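Cytochrome c, putative (Shewanella oneidensis, PDB 1SP3) is an octaheme c-type cytochrome that probably works as a respiratory oxidoreductase, reducing tetrathionate with electrons passed along its hemes. Local coordinates at residues I60-V65 with G334-D339; A66-E71 with F345-T350; T234-F239 with E406-C411. All coordinates share one frame; numbering follows the deposited sequence.

Contact 1: residues I60-V65 with G334-D339. With HEC (heme c), chain D; SCN (thiocyanate ion), chain B.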
# COMPACT_ATOMS: atom_id res chain seq x y z
N ILE A 60 0.18 8.24 8.08
CA ILE A 60 1.12 9.22 7.46
C ILE A 60 2.16 8.43 6.65
O ILE A 60 2.76 7.46 7.19
CB ILE A 60 1.74 10.09 8.58
CG1 ILE A 60 0.62 10.95 9.15
CG2 ILE A 60 2.82 11.06 8.07
CD1 ILE A 60 1.05 11.95 10.30
N ASN A 61 2.38 8.81 5.38
CA ASN A 61 3.42 8.16 4.55
C ASN A 61 4.34 9.19 3.97
O ASN A 61 4.19 10.40 4.25
CB ASN A 61 2.81 7.21 3.48
CG ASN A 61 2.14 7.95 2.29
OD1 ASN A 61 2.41 9.15 2.02
ND2 ASN A 61 1.32 7.21 1.51
N ASN A 62 5.39 8.75 3.26
CA ASN A 62 6.33 9.71 2.64
C ASN A 62 6.13 9.87 1.11
O ASN A 62 7.05 10.23 0.34
CB ASN A 62 7.81 9.45 3.02
CG ASN A 62 8.31 8.03 2.65
OD1 ASN A 62 7.63 7.28 1.92
ND2 ASN A 62 9.49 7.64 3.18
N PHE A 63 4.90 9.60 0.67
CA PHE A 63 4.52 9.82 -0.74
C PHE A 63 3.67 11.10 -0.69
O PHE A 63 4.21 12.20 -0.39
CB PHE A 63 3.72 8.62 -1.24
CG PHE A 63 4.58 7.44 -1.67
CD1 PHE A 63 4.76 6.35 -0.83
CD2 PHE A 63 5.22 7.45 -2.91
CE1 PHE A 63 5.58 5.30 -1.21
CE2 PHE A 63 6.01 6.41 -3.30
CZ PHE A 63 6.18 5.32 -2.48
N CYS A 64 2.34 10.95 -0.79
CA CYS A 64 1.43 12.09 -0.66
C CYS A 64 1.17 12.53 0.76
O CYS A 64 0.49 13.55 0.99
CB CYS A 64 0.13 11.88 -1.51
SG CYS A 64 0.49 11.88 -3.37
N VAL A 65 1.67 11.76 1.74
CA VAL A 65 1.62 12.17 3.15
C VAL A 65 0.31 11.77 3.86
O VAL A 65 0.32 10.91 4.74
CB VAL A 65 1.93 13.68 3.38
CG1 VAL A 65 2.04 13.98 4.90
CG2 VAL A 65 3.27 14.07 2.71
N GLY A 334 12.75 9.67 1.62
CA GLY A 334 12.31 10.97 1.19
C GLY A 334 12.62 12.00 2.20
O GLY A 334 13.33 11.68 3.18
N LYS A 335 12.19 13.22 1.89
CA LYS A 335 12.11 14.34 2.84
C LYS A 335 10.77 14.98 2.73
O LYS A 335 10.23 15.15 1.63
CB LYS A 335 13.12 15.44 2.53
CG LYS A 335 14.61 15.00 2.69
CD LYS A 335 15.48 16.13 3.17
CE LYS A 335 16.30 16.66 2.09
NZ LYS A 335 16.66 18.11 2.38
N GLN A 336 10.24 15.38 3.87
CA GLN A 336 8.90 15.96 3.89
C GLN A 336 8.71 16.96 5.01
O GLN A 336 9.55 17.10 5.92
CB GLN A 336 7.87 14.84 3.94
CG GLN A 336 7.71 14.23 5.33
CD GLN A 336 6.90 12.92 5.24
OE1 GLN A 336 7.36 11.87 4.73
NE2 GLN A 336 5.72 12.98 5.74
N ILE A 337 7.61 17.66 4.96
CA ILE A 337 7.45 18.88 5.74
C ILE A 337 7.06 18.62 7.19
O ILE A 337 6.23 17.78 7.49
CB ILE A 337 6.40 19.80 5.03
CG1 ILE A 337 6.30 21.18 5.76
CG2 ILE A 337 5.00 19.09 4.90
CD1 ILE A 337 5.38 22.25 5.04
N TYR A 338 7.73 19.35 8.09
CA TYR A 338 7.51 19.25 9.50
C TYR A 338 7.43 20.65 10.16
O TYR A 338 7.97 21.63 9.68
CB TYR A 338 8.55 18.29 10.19
CG TYR A 338 9.86 18.92 10.60
CD1 TYR A 338 10.07 19.43 11.89
CD2 TYR A 338 10.91 18.99 9.68
CE1 TYR A 338 11.35 20.03 12.25
CE2 TYR A 338 12.14 19.56 10.02
CZ TYR A 338 12.35 20.08 11.28
OH TYR A 338 13.61 20.63 11.54
N ASP A 339 6.71 20.72 11.25
CA ASP A 339 6.59 21.95 12.05
C ASP A 339 7.87 22.18 12.86
O ASP A 339 8.19 21.41 13.77
CB ASP A 339 5.42 21.78 13.00
CG ASP A 339 5.05 23.06 13.70
OD1 ASP A 339 5.91 23.61 14.49
OD2 ASP A 339 3.91 23.54 13.54
FE HEC D . -3.40 5.85 -1.16
CHA HEC D . -2.69 3.34 1.19
CHB HEC D . -2.32 8.23 1.09
CHC HEC D . -4.32 8.35 -3.31
CHD HEC D . -4.31 3.54 -3.48
NA HEC D . -2.59 5.82 0.81
C1A HEC D . -2.39 4.67 1.59
C2A HEC D . -1.84 5.11 2.86
C3A HEC D . -1.73 6.47 2.86
C4A HEC D . -2.21 6.93 1.54
CMA HEC D . -1.18 7.35 4.05
CAA HEC D . -1.40 4.14 4.04
CBA HEC D . 0.14 4.00 4.09
CGA HEC D . 0.71 3.63 2.69
O1A HEC D . 1.28 4.54 2.03
O2A HEC D . 0.61 2.45 2.14
NB HEC D . -3.34 7.90 -1.16
C1B HEC D . -2.89 8.68 -0.07
C2B HEC D . -3.10 10.07 -0.36
C3B HEC D . -3.63 10.10 -1.61
C4B HEC D . -3.80 8.73 -2.10
CMB HEC D . -2.70 11.24 0.61
CAB HEC D . -4.08 11.33 -2.45
CBB HEC D . -3.39 12.53 -2.40
NC HEC D . -4.17 5.94 -3.16
C1C HEC D . -4.47 7.09 -3.83
C2C HEC D . -4.96 6.73 -5.13
C3C HEC D . -4.94 5.36 -5.21
C4C HEC D . -4.45 4.85 -3.93
CMC HEC D . -5.41 7.81 -6.17
CAC HEC D . -5.36 4.44 -6.42
CBC HEC D . -4.84 4.49 -7.70
ND HEC D . -3.46 3.73 -1.17
C1D HEC D . -4.00 3.05 -2.23
C2D HEC D . -4.11 1.64 -1.79
C3D HEC D . -3.62 1.55 -0.34
C4D HEC D . -3.23 2.91 -0.03
CMD HEC D . -4.64 0.47 -2.62
CAD HEC D . -3.49 0.27 0.58
CBD HEC D . -2.09 -0.31 0.33
CGD HEC D . -1.85 -1.69 0.97
O1D HEC D . -1.04 -2.42 0.35
O2D HEC D . -2.38 -2.15 2.06
S SCN B . -1.17 5.59 -1.94
C SCN B . -0.33 7.02 -1.72
N SCN B . 0.18 8.05 -1.53
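With CG placed between its backbone N and carbonyl carbon (chi1 78°) and the chain extended beyond, Q336 reaches from strand 325-339 to the back of an Asx turn at N61, whose own CG sits likewise (chi1 74°) and faces heme c. The turn belongs to the heme pocket. N61 OD1 accepts F63 N at 2.9 Å, and V65 N lies 2.7 Å from N61 OD1 at the opposite face of its plane, which fixes the amide and leaves ND2 directed at the heme. There N61 ND2 donates to heme propionate O1A at 2.7 Å and, weakly, to the nitrogen of a thiocyanate. The S of this thiocyanate binds heme FE at 2.4 Å. Replacing N61 by an alanine removes acceptor and donor together and is likely to leave the turn free to shift and propionate O1A without this donor. On the far side, Q336 NE2 gives a weak hydrogen bond to N61 O (3.3 Å), flanked by the methyls of V65 and I60. The amide of N62 turns elsewhere, to H332 and T392, while N62 CB lies 3.0 Å from Q336 OE1, shorter than ordinary packing, so the turn of the Q336 amide is doubtful.

Contact 2: residues A66-E71 with F345-T350. With HEC (heme c), chain D.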
# COMPACT_ATOMS: atom_id res chain seq x y z
N ALA A 66 -0.80 12.39 3.50
CA ALA A 66 -1.99 12.18 4.27
C ALA A 66 -3.18 12.68 3.53
O ALA A 66 -3.17 13.73 2.82
CB ALA A 66 -1.95 12.87 5.63
N ILE A 67 -4.24 11.90 3.75
CA ILE A 67 -5.54 12.14 3.13
C ILE A 67 -6.29 13.44 3.46
O ILE A 67 -6.99 13.98 2.57
CB ILE A 67 -6.38 10.87 3.44
CG1 ILE A 67 -6.51 10.14 2.16
CG2 ILE A 67 -7.65 11.02 4.34
CD1 ILE A 67 -5.47 9.11 2.10
N SER A 68 -6.20 13.92 4.72
CA SER A 68 -7.02 15.07 5.16
C SER A 68 -6.67 16.33 4.42
O SER A 68 -5.47 16.62 4.19
CB SER A 68 -6.97 15.30 6.64
OG SER A 68 -5.62 15.40 7.03
N SER A 69 -7.75 17.02 4.00
CA SER A 69 -7.73 18.19 3.16
C SER A 69 -7.44 17.85 1.70
O SER A 69 -7.53 18.72 0.83
CB SER A 69 -6.77 19.26 3.75
OG SER A 69 -5.43 18.85 3.56
N ASN A 70 -7.11 16.58 1.41
CA ASN A 70 -6.87 16.18 0.03
C ASN A 70 -7.86 15.15 -0.48
O ASN A 70 -7.67 14.66 -1.60
CB ASN A 70 -5.43 15.60 -0.17
CG ASN A 70 -4.42 16.51 0.39
OD1 ASN A 70 -4.40 17.65 -0.02
ND2 ASN A 70 -3.70 16.10 1.48
N GLU A 71 -8.91 14.89 0.31
CA GLU A 71 -9.74 13.73 0.05
C GLU A 71 -10.20 13.53 -1.43
O GLU A 71 -10.19 12.38 -1.88
CB GLU A 71 -10.90 13.64 1.05
CG GLU A 71 -10.39 13.40 2.47
CD GLU A 71 -10.30 14.70 3.28
OE1 GLU A 71 -9.87 15.76 2.76
OE2 GLU A 71 -10.68 14.66 4.46
N PHE A 345 5.64 15.93 12.19
CA PHE A 345 5.33 16.04 10.75
C PHE A 345 3.97 16.66 10.52
O PHE A 345 3.02 16.39 11.29
CB PHE A 345 5.42 14.63 10.08
CG PHE A 345 6.85 14.19 9.85
CD1 PHE A 345 7.35 13.05 10.48
CD2 PHE A 345 7.67 14.92 9.01
CE1 PHE A 345 8.64 12.66 10.28
CE2 PHE A 345 9.00 14.51 8.76
CZ PHE A 345 9.46 13.39 9.42
N ILE A 346 3.89 17.47 9.49
CA ILE A 346 2.70 18.18 9.11
C ILE A 346 1.98 17.45 8.02
O ILE A 346 2.65 16.85 7.21
CB ILE A 346 3.10 19.52 8.54
CG1 ILE A 346 3.68 20.35 9.69
CG2 ILE A 346 1.93 20.17 7.70
CD1 ILE A 346 4.29 21.71 9.19
N THR A 347 0.64 17.54 8.02
CA THR A 347 -0.18 16.93 7.02
C THR A 347 -0.67 18.09 6.21
O THR A 347 -1.61 18.75 6.64
CB THR A 347 -1.39 16.21 7.67
OG1 THR A 347 -2.04 17.13 8.56
CG2 THR A 347 -0.95 15.06 8.60
N PRO A 348 -0.06 18.40 5.09
CA PRO A 348 -0.38 19.64 4.37
C PRO A 348 -1.47 19.44 3.34
O PRO A 348 -1.70 18.34 2.92
CB PRO A 348 0.93 20.00 3.69
CG PRO A 348 1.44 18.68 3.32
CD PRO A 348 1.06 17.70 4.44
N LYS A 349 -2.12 20.53 2.96
CA LYS A 349 -3.03 20.51 1.87
C LYS A 349 -2.25 20.63 0.55
O LYS A 349 -1.58 21.64 0.32
CB LYS A 349 -4.10 21.64 2.05
CG LYS A 349 -5.13 21.75 0.85
CD LYS A 349 -6.21 22.78 1.26
CE LYS A 349 -7.46 22.71 0.42
NZ LYS A 349 -8.35 21.62 0.81
N THR A 350 -2.28 19.61 -0.31
CA THR A 350 -1.60 19.74 -1.57
C THR A 350 -2.63 19.95 -2.62
O THR A 350 -2.40 20.67 -3.57
CB THR A 350 -0.81 18.46 -1.93
OG1 THR A 350 -1.70 17.34 -1.90
CG2 THR A 350 0.38 18.17 -0.93
FE HEC D . -3.40 5.85 -1.16
CHA HEC D . -2.69 3.34 1.19
CHB HEC D . -2.32 8.23 1.09
CHC HEC D . -4.32 8.35 -3.31
CHD HEC D . -4.31 3.54 -3.48
NA HEC D . -2.59 5.82 0.81
C1A HEC D . -2.39 4.67 1.59
C2A HEC D . -1.84 5.11 2.86
C3A HEC D . -1.73 6.47 2.86
C4A HEC D . -2.21 6.93 1.54
CMA HEC D . -1.18 7.35 4.05
CAA HEC D . -1.40 4.14 4.04
CBA HEC D . 0.14 4.00 4.09
CGA HEC D . 0.71 3.63 2.69
O1A HEC D . 1.28 4.54 2.03
O2A HEC D . 0.61 2.45 2.14
NB HEC D . -3.34 7.90 -1.16
C1B HEC D . -2.89 8.68 -0.07
C2B HEC D . -3.10 10.07 -0.36
C3B HEC D . -3.63 10.10 -1.61
C4B HEC D . -3.80 8.73 -2.10
CMB HEC D . -2.70 11.24 0.61
CAB HEC D . -4.08 11.33 -2.45
CBB HEC D . -3.39 12.53 -2.40
NC HEC D . -4.17 5.94 -3.16
C1C HEC D . -4.47 7.09 -3.83
C2C HEC D . -4.96 6.73 -5.13
C3C HEC D . -4.94 5.36 -5.21
C4C HEC D . -4.45 4.85 -3.93
CMC HEC D . -5.41 7.81 -6.17
CAC HEC D . -5.36 4.44 -6.42
CBC HEC D . -4.84 4.49 -7.70
ND HEC D . -3.46 3.73 -1.17
C1D HEC D . -4.00 3.05 -2.23
C2D HEC D . -4.11 1.64 -1.79
C3D HEC D . -3.62 1.55 -0.34
C4D HEC D . -3.23 2.91 -0.03
CMD HEC D . -4.64 0.47 -2.62
CAD HEC D . -3.49 0.27 0.58
CBD HEC D . -2.09 -0.31 0.33
CGD HEC D . -1.85 -1.69 0.97
O1D HEC D . -1.04 -2.42 0.35
O2D HEC D . -2.38 -2.15 2.06
O HOH W 1 -2.17 16.26 4.17
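A type II beta turn from I67 to N70, just ahead of helix 71-74, lies between heme c and the loop 345-350. The turn is closed by the backbone bond from N70 N to I67 O, with S69 in its positive-phi position. N70 does most of the joining, its side chain crossing that of T350 at about a right angle. Its OD1 accepts the backbone N of T350 at 2.9 Å, the donor tilted 21° from the carbonyl plane; T350 OG1 adds a weak bond, and the backbone N of Y351 is a further donor. On the other end of the amide, ND2 donates to A66 O at 2.8 Å, nearly along the C=O axis, and more weakly to P348 O at 3.3 Å. One side chain thus ties its own loop together and holds the facing one, its amide orientation set from both ends. A water 3.0 Å from A66 O lies between the two loops.

K349 runs extended beside S69, CB lying 3.4 Å from S69 OG, then bends at its last torsion (chi4 79°), which brings NZ to S69 O at 3.0 Å, in the carbonyl plane and on a lone pair. E71 is near enough that its carboxylate probably favours the ammonium, though the charged atoms do not touch. Apolar packing is slight: A66 CB meets T347 CG2 at 3.8 Å. From the turn, I67 CD1 rests on the porphyrin, 3.4 Å from heme C1B.

Helix 362-372 lies alongside, A372 against S69, M370 against T347 and L368 against K349, while S68 OG is bonded to N373. P348 packs in addition on I337 of strand 325-339.

Contact 3: residues T234-F239 with E406-C411. With HEC (heme c), chain I.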
# COMPACT_ATOMS: atom_id res chain seq x y z
N THR A 234 11.24 -14.30 1.01
CA THR A 234 12.63 -13.86 0.80
C THR A 234 13.35 -14.53 -0.37
O THR A 234 13.93 -13.87 -1.25
CB THR A 234 13.38 -14.00 2.16
OG1 THR A 234 12.81 -13.06 3.07
CG2 THR A 234 14.93 -13.61 2.07
N CYS A 235 13.36 -15.87 -0.40
CA CYS A 235 14.02 -16.56 -1.51
C CYS A 235 13.27 -16.49 -2.86
O CYS A 235 13.87 -16.48 -3.93
CB CYS A 235 14.29 -18.00 -1.10
SG CYS A 235 15.51 -18.02 0.28
N HIS A 236 11.95 -16.41 -2.80
CA HIS A 236 11.09 -16.62 -3.94
C HIS A 236 10.58 -15.36 -4.57
O HIS A 236 9.93 -15.40 -5.63
CB HIS A 236 9.95 -17.50 -3.50
CG HIS A 236 10.38 -18.92 -3.32
ND1 HIS A 236 10.83 -19.67 -4.39
CD2 HIS A 236 10.51 -19.70 -2.23
CE1 HIS A 236 11.19 -20.86 -3.97
NE2 HIS A 236 10.96 -20.92 -2.67
N ILE A 237 10.86 -14.21 -3.95
CA ILE A 237 10.70 -12.93 -4.65
C ILE A 237 12.03 -12.16 -4.74
O ILE A 237 12.23 -11.17 -4.02
CB ILE A 237 9.56 -12.07 -3.96
CG1 ILE A 237 8.34 -12.89 -3.50
CG2 ILE A 237 9.07 -10.94 -4.95
CD1 ILE A 237 7.26 -12.03 -2.72
N PRO A 238 12.97 -12.59 -5.62
CA PRO A 238 14.31 -11.96 -5.70
C PRO A 238 14.23 -10.55 -6.24
O PRO A 238 15.18 -9.78 -6.01
CB PRO A 238 15.07 -12.82 -6.73
CG PRO A 238 13.86 -13.65 -7.53
CD PRO A 238 12.78 -13.73 -6.54
N PHE A 239 13.15 -10.19 -6.94
CA PHE A 239 12.99 -8.82 -7.49
C PHE A 239 11.52 -8.38 -7.50
O PHE A 239 10.60 -9.22 -7.74
CB PHE A 239 13.52 -8.72 -8.93
CG PHE A 239 15.02 -9.02 -9.06
CD1 PHE A 239 15.47 -10.31 -9.43
CD2 PHE A 239 15.97 -8.02 -8.78
CE1 PHE A 239 16.88 -10.56 -9.63
CE2 PHE A 239 17.39 -8.26 -8.95
CZ PHE A 239 17.85 -9.54 -9.39
N GLU A 406 13.48 -21.55 -10.69
CA GLU A 406 14.87 -21.41 -11.22
C GLU A 406 15.52 -20.05 -10.85
O GLU A 406 16.72 -19.93 -10.89
CB GLU A 406 14.96 -21.67 -12.78
CG GLU A 406 14.56 -23.07 -13.20
CD GLU A 406 13.04 -23.28 -13.34
OE1 GLU A 406 12.64 -24.48 -13.41
OE2 GLU A 406 12.23 -22.27 -13.42
N GLN A 407 14.70 -19.06 -10.49
CA GLN A 407 15.22 -17.76 -10.07
C GLN A 407 15.08 -17.46 -8.57
O GLN A 407 15.30 -16.33 -8.18
CB GLN A 407 14.63 -16.59 -10.85
CG GLN A 407 13.64 -16.96 -11.83
CD GLN A 407 14.23 -17.36 -13.13
OE1 GLN A 407 13.60 -18.10 -13.91
NE2 GLN A 407 15.46 -16.89 -13.40
N ALA A 408 14.77 -18.44 -7.75
CA ALA A 408 14.82 -18.27 -6.28
C ALA A 408 16.23 -17.99 -5.87
O ALA A 408 17.13 -18.48 -6.53
CB ALA A 408 14.31 -19.52 -5.53
N LEU A 409 16.40 -17.19 -4.81
CA LEU A 409 17.71 -16.95 -4.26
C LEU A 409 18.34 -18.33 -3.98
O LEU A 409 17.69 -19.13 -3.37
CB LEU A 409 17.62 -16.15 -2.97
CG LEU A 409 17.05 -14.74 -3.10
CD1 LEU A 409 17.32 -13.95 -1.82
CD2 LEU A 409 17.77 -14.12 -4.39
N ASN A 410 19.55 -18.59 -4.47
CA ASN A 410 20.24 -19.81 -4.09
C ASN A 410 21.45 -19.53 -3.17
O ASN A 410 21.71 -18.37 -2.86
CB ASN A 410 20.60 -20.64 -5.34
CG ASN A 410 20.08 -22.14 -5.26
OD1 ASN A 410 20.16 -22.82 -4.21
ND2 ASN A 410 19.56 -22.66 -6.40
N CYS A 411 22.11 -20.57 -2.70
CA CYS A 411 23.11 -20.49 -1.65
C CYS A 411 24.04 -19.33 -1.83
O CYS A 411 24.26 -18.64 -0.87
CB CYS A 411 23.93 -21.78 -1.51
SG CYS A 411 22.94 -23.29 -1.87
FE HEC I . 11.62 -22.66 -1.96
CHA HEC I . 12.01 -24.26 -4.76
CHB HEC I . 8.24 -23.12 -2.03
CHC HEC I . 11.29 -21.48 1.37
CHD HEC I . 14.84 -21.62 -1.91
NA HEC I . 10.29 -23.61 -3.17
C1A HEC I . 10.73 -24.28 -4.27
C2A HEC I . 9.55 -24.83 -4.89
C3A HEC I . 8.48 -24.56 -4.15
C4A HEC I . 8.93 -23.71 -3.06
CMA HEC I . 7.03 -25.03 -4.46
CAA HEC I . 9.59 -25.72 -6.16
CBA HEC I . 9.97 -27.12 -5.65
CGA HEC I . 10.20 -28.05 -6.83
O1A HEC I . 9.23 -28.46 -7.46
O2A HEC I . 11.36 -28.33 -7.17
NB HEC I . 10.11 -22.38 -0.60
C1B HEC I . 8.78 -22.55 -0.91
C2B HEC I . 8.01 -22.22 0.23
C3B HEC I . 8.83 -21.84 1.17
C4B HEC I . 10.16 -21.92 0.68
CMB HEC I . 6.48 -22.41 0.30
CAB HEC I . 8.46 -21.45 2.62
CBB HEC I . 7.83 -22.48 3.24
NC HEC I . 12.83 -21.72 -0.52
C1C HEC I . 12.46 -21.26 0.72
C2C HEC I . 13.56 -20.58 1.27
C3C HEC I . 14.57 -20.60 0.34
C4C HEC I . 14.10 -21.34 -0.80
CMC HEC I . 13.50 -19.90 2.65
CAC HEC I . 15.99 -19.94 0.43
CBC HEC I . 16.82 -19.97 1.53
ND HEC I . 13.19 -22.84 -3.11
C1D HEC I . 14.46 -22.36 -2.97
C2D HEC I . 15.30 -22.80 -4.06
C3D HEC I . 14.38 -23.51 -4.95
C4D HEC I . 13.12 -23.56 -4.28
CMD HEC I . 16.82 -22.42 -4.28
CAD HEC I . 14.73 -24.22 -6.33
CBD HEC I . 15.28 -25.60 -5.92
CGD HEC I . 14.10 -26.55 -6.06
O1D HEC I . 13.48 -26.57 -7.21
O2D HEC I . 13.78 -27.29 -5.04
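L409 and C235 meet through a backbone hydrogen bond that brings the segment 406-411 against the end of helix 232-236, whose CXXCH sequence carries a heme c. L409 N donates to C235 O at 2.8 Å with an N-H...O angle of 158°, in the carbonyl plane and on a lone pair. The same oxygen receives a CA-H...O contact from A408 CA at 3.1 Å, so two successive residues converge on one carbonyl as the helix ends.

Apolar packing pairs P238 CB with L409 CD2 at 3.8 Å and sets C235 CB against L409 CB. L409 has its CG anti to the carbonyl carbon (chi1 -63°), which lays CG beside the end of the helix. Two van der Waals contacts are made with backbone carbonyls: L409 CD1 comes to 3.4 Å from T234 O, and in the proline ring P238 CG lies 3.1 Å from Q407 O.

Covalent and metal bonds fix the heme. C235 SG is linked to heme CAC. H236 NE2 binds heme FE at 2.0 Å; H218 supplies the other axial nitrogen, making this a bis-histidine heme. Van der Waals contacts complete the heme's surroundings. C235 CB lies over one face of the H236 ring, offset toward its rim. A408 CB approaches the ring obliquely, 3.7 Å from H236 ND1, and stands equally close to heme C2D at 3.7 Å, so it fills the angle between ligand and porphyrin. N410 lies against the heme methyl CMD.

C411, the first cysteine of the following heme motif, is joined to the next heme at the start of helix 411-414. Y288 of strand 287-291 packs on both T234 and L409, T234 OG1 hydrogen-bonds I326 O of strand 325-339, and R420, beyond helix 411-414, touches L409 and hydrogen-bonds P238 O.

In the fold
Contacts 1 and 2 are neighbours, their centres 10 Å apart, and they share one heme. Residues 60-65 and 66-71 follow each other past the heme, and their partners pair through a probable hydrogen bond from I346 N to I337 O (3.1 Å). The iron of that heme carries thiocyanate, probably from the crystallisation liquor, which is consistent with a ligand site reachable by small molecules. Contact 3 serves a different, bis-histidine heme; its two segments centre about 33 Å from the centre of contact 1 and about 39 Å from that of contact 2. Strand 325-339 connects the two regions: its beginning hydrogen-bonds T234, its end forms half of contact 1.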